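Local coordinates for putative TetR-family transcriptional regulator (Rhodococcus sp., PDB 2G3B), which probably binds cis-regulatory DNA through a helix-turn-helix motif and represses transcription as a TetR-family regulator, at residues L99-L104 with D116-T121. Sequence-based numbering, arbitrary orientation.
Sequences LAWNEL and DPLART
Trp-101 reaches from helix 92-110 to Leu-118 and Thr-121 on helix 115-139, two consecutive helices of the all-helical C-terminal domain of the TetR fold. The short segments run closer to antiparallel than parallel, at 131°, with their axes 12.1 Å apart, a gap bridged by side chains and without hydrogen bonds. From CB the Trp-101 side chain runs with CG anti to the backbone N (chi1 -170°), which carries the ring across to helix 115-139. Its six-membered ring makes the contact: CZ2 lies 3.7 Å from Leu-118 CD1, and CH2 is shared between that methyl and the methyl of Thr-121. Leu-118 CD1 sits over one face as a CH-pi contact, 4.0 Å from the six-ring centroid and 25° off the normal, displaced toward the rim. Thr-121 CG2 instead meets the edge, near the ring plane, 3.8 Å from CH2 and equally near CZ3. With an alanine here in place of Trp-101, the Leu-118 and Thr-121 methyls would probably lose their aromatic partner and a gap would open between the helices. Thr-121 divides its two branches: CG2 is given to the indole, while OG1 hydrogen-bonds to Asn-56 OD1 on helix 47-66, the helix that follows the predicted helix-turn-helix. Leu-55 of that helix packs on both Leu-104 and Leu-118, and Ile-21 of helix 2-23 on Leu-104, which places the contact beside the N-terminal helices. Glu-160 of helix 148-167 also touches the indole, and a glycerol, probably from the crystallisation liquor, lies about 4 Å from the Trp-101 side chain. The second branch of Leu-118 turns to the other helix's backbone, its CD2 resting 3.8 Å from Leu-104 O.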
loop_
_atom_site.group_PDB
_atom_site.type_symbol
_atom_site.label_atom_id
_atom_site.label_comp_id
_atom_site.label_asym_id
_atom_site.label_seq_id
_atom_site.Cartn_x
_atom_site.Cartn_y
_atom_site.Cartn_z
ATOM N N LEU A 99 4.324 10.181 0.355
ATOM C CA LEU A 99 2.987 10.651 0.597
ATOM C C LEU A 99 2.173 10.796 -0.680
ATOM O O LEU A 99 1.011 10.372 -0.700
ATOM C CB LEU A 99 2.958 12.005 1.354
ATOM C CG LEU A 99 3.449 11.971 2.783
ATOM C CD1 LEU A 99 3.881 13.416 3.211
ATOM C CD2 LEU A 99 2.292 11.363 3.687
ATOM N N ALA A 100 2.753 11.430 -1.706
ATOM C CA ALA A 100 2.063 11.681 -2.993
ATOM C C ALA A 100 1.751 10.358 -3.678
ATOM O O ALA A 100 0.632 10.149 -4.109
ATOM C CB ALA A 100 2.907 12.563 -3.901
ATOM N N TRP A 101 2.704 9.413 -3.666
ATOM C CA TRP A 101 2.468 8.115 -4.276
ATOM C C TRP A 101 1.367 7.372 -3.516
ATOM O O TRP A 101 0.490 6.790 -4.125
ATOM C CB TRP A 101 3.772 7.294 -4.264
ATOM C CG TRP A 101 3.696 6.081 -5.045
ATOM C CD1 TRP A 101 3.350 4.815 -4.594
ATOM C CD2 TRP A 101 3.981 5.954 -6.440
ATOM N NE1 TRP A 101 3.394 3.936 -5.659
ATOM C CE2 TRP A 101 3.775 4.603 -6.792
ATOM C CE3 TRP A 101 4.343 6.864 -7.443
ATOM C CZ2 TRP A 101 3.968 4.128 -8.109
ATOM C CZ3 TRP A 101 4.526 6.397 -8.740
ATOM C CH2 TRP A 101 4.340 5.031 -9.054
ATOM N N ASN A 102 1.455 7.347 -2.190
ATOM C CA ASN A 102 0.426 6.777 -1.331
ATOM C C ASN A 102 -0.986 7.288 -1.675
ATOM O O ASN A 102 -1.931 6.495 -1.811
ATOM C CB ASN A 102 0.765 7.136 0.130
ATOM C CG ASN A 102 0.149 6.170 1.128
ATOM O OD1 ASN A 102 -0.780 6.520 1.838
ATOM N ND2 ASN A 102 0.663 4.956 1.175
ATOM N N GLU A 103 -1.105 8.616 -1.859
ATOM C CA GLU A 103 -2.373 9.259 -2.277
ATOM C C GLU A 103 -2.843 8.809 -3.651
ATOM O O GLU A 103 -4.001 8.455 -3.846
ATOM C CB GLU A 103 -2.245 10.799 -2.283
ATOM C CG GLU A 103 -2.216 11.410 -0.879
ATOM C CD GLU A 103 -3.596 11.395 -0.204
ATOM O OE1 GLU A 103 -4.645 11.233 -0.893
ATOM O OE2 GLU A 103 -3.618 11.590 1.036
ATOM N N LEU A 104 -1.952 8.847 -4.609
ATOM C CA LEU A 104 -2.298 8.400 -5.970
ATOM C C LEU A 104 -2.689 6.945 -6.039
ATOM O O LEU A 104 -3.662 6.562 -6.754
ATOM C CB LEU A 104 -1.108 8.648 -6.887
ATOM C CG LEU A 104 -0.860 10.154 -7.111
ATOM C CD1 LEU A 104 0.605 10.391 -7.473
ATOM C CD2 LEU A 104 -1.803 10.783 -8.167
ATOM N N ASP A 116 -4.478 3.881 -15.572
ATOM C CA ASP A 116 -3.527 3.614 -16.686
ATOM C C ASP A 116 -2.168 4.337 -16.485
ATOM O O ASP A 116 -1.122 3.717 -16.586
ATOM C CB ASP A 116 -4.136 3.954 -18.066
ATOM C CG ASP A 116 -5.070 2.855 -18.576
ATOM O OD1 ASP A 116 -5.132 1.756 -17.970
ATOM O OD2 ASP A 116 -5.709 3.074 -19.600
ATOM N N PRO A 117 -2.177 5.646 -16.204
ATOM C CA PRO A 117 -0.874 6.262 -15.908
ATOM C C PRO A 117 -0.137 5.627 -14.716
ATOM O O PRO A 117 1.068 5.420 -14.806
ATOM C CB PRO A 117 -1.210 7.755 -15.582
ATOM C CG PRO A 117 -2.585 7.949 -15.922
ATOM C CD PRO A 117 -3.276 6.636 -16.226
ATOM N N LEU A 118 -0.839 5.376 -13.609
ATOM C CA LEU A 118 -0.198 4.777 -12.437
ATOM C C LEU A 118 0.398 3.410 -12.777
ATOM O O LEU A 118 1.474 3.075 -12.297
ATOM C CB LEU A 118 -1.205 4.608 -11.281
ATOM C CG LEU A 118 -0.731 3.986 -9.952
ATOM C CD1 LEU A 118 0.533 4.697 -9.391
ATOM C CD2 LEU A 118 -1.866 3.994 -8.939
ATOM N N ALA A 119 -0.332 2.614 -13.542
ATOM C CA ALA A 119 0.145 1.281 -13.987
ATOM C C ALA A 119 1.425 1.425 -14.805
ATOM O O ALA A 119 2.384 0.661 -14.643
ATOM C CB ALA A 119 -0.938 0.570 -14.800
ATOM N N ARG A 120 1.467 2.456 -15.649
ATOM C CA ARG A 120 2.627 2.632 -16.543
ATOM C C ARG A 120 3.789 3.066 -15.714
ATOM O O ARG A 120 4.890 2.590 -15.944
ATOM C CB ARG A 120 2.351 3.686 -17.618
ATOM C CG ARG A 120 1.504 3.158 -18.814
ATOM C CD ARG A 120 1.401 4.184 -19.951
ATOM N NE ARG A 120 0.621 5.386 -19.612
ATOM C CZ ARG A 120 -0.665 5.598 -19.917
ATOM N NH1 ARG A 120 -1.404 4.693 -20.532
ATOM N NH2 ARG A 120 -1.234 6.734 -19.560
ATOM N N THR A 121 3.571 4.003 -14.773
ATOM C CA THR A 121 4.687 4.470 -13.943
ATOM C C THR A 121 5.164 3.352 -13.018
ATOM O O THR A 121 6.355 3.133 -12.881
ATOM C CB THR A 121 4.299 5.789 -13.195
ATOM O OG1 THR A 121 3.938 6.741 -14.177
ATOM C CG2 THR A 121 5.472 6.361 -12.381
#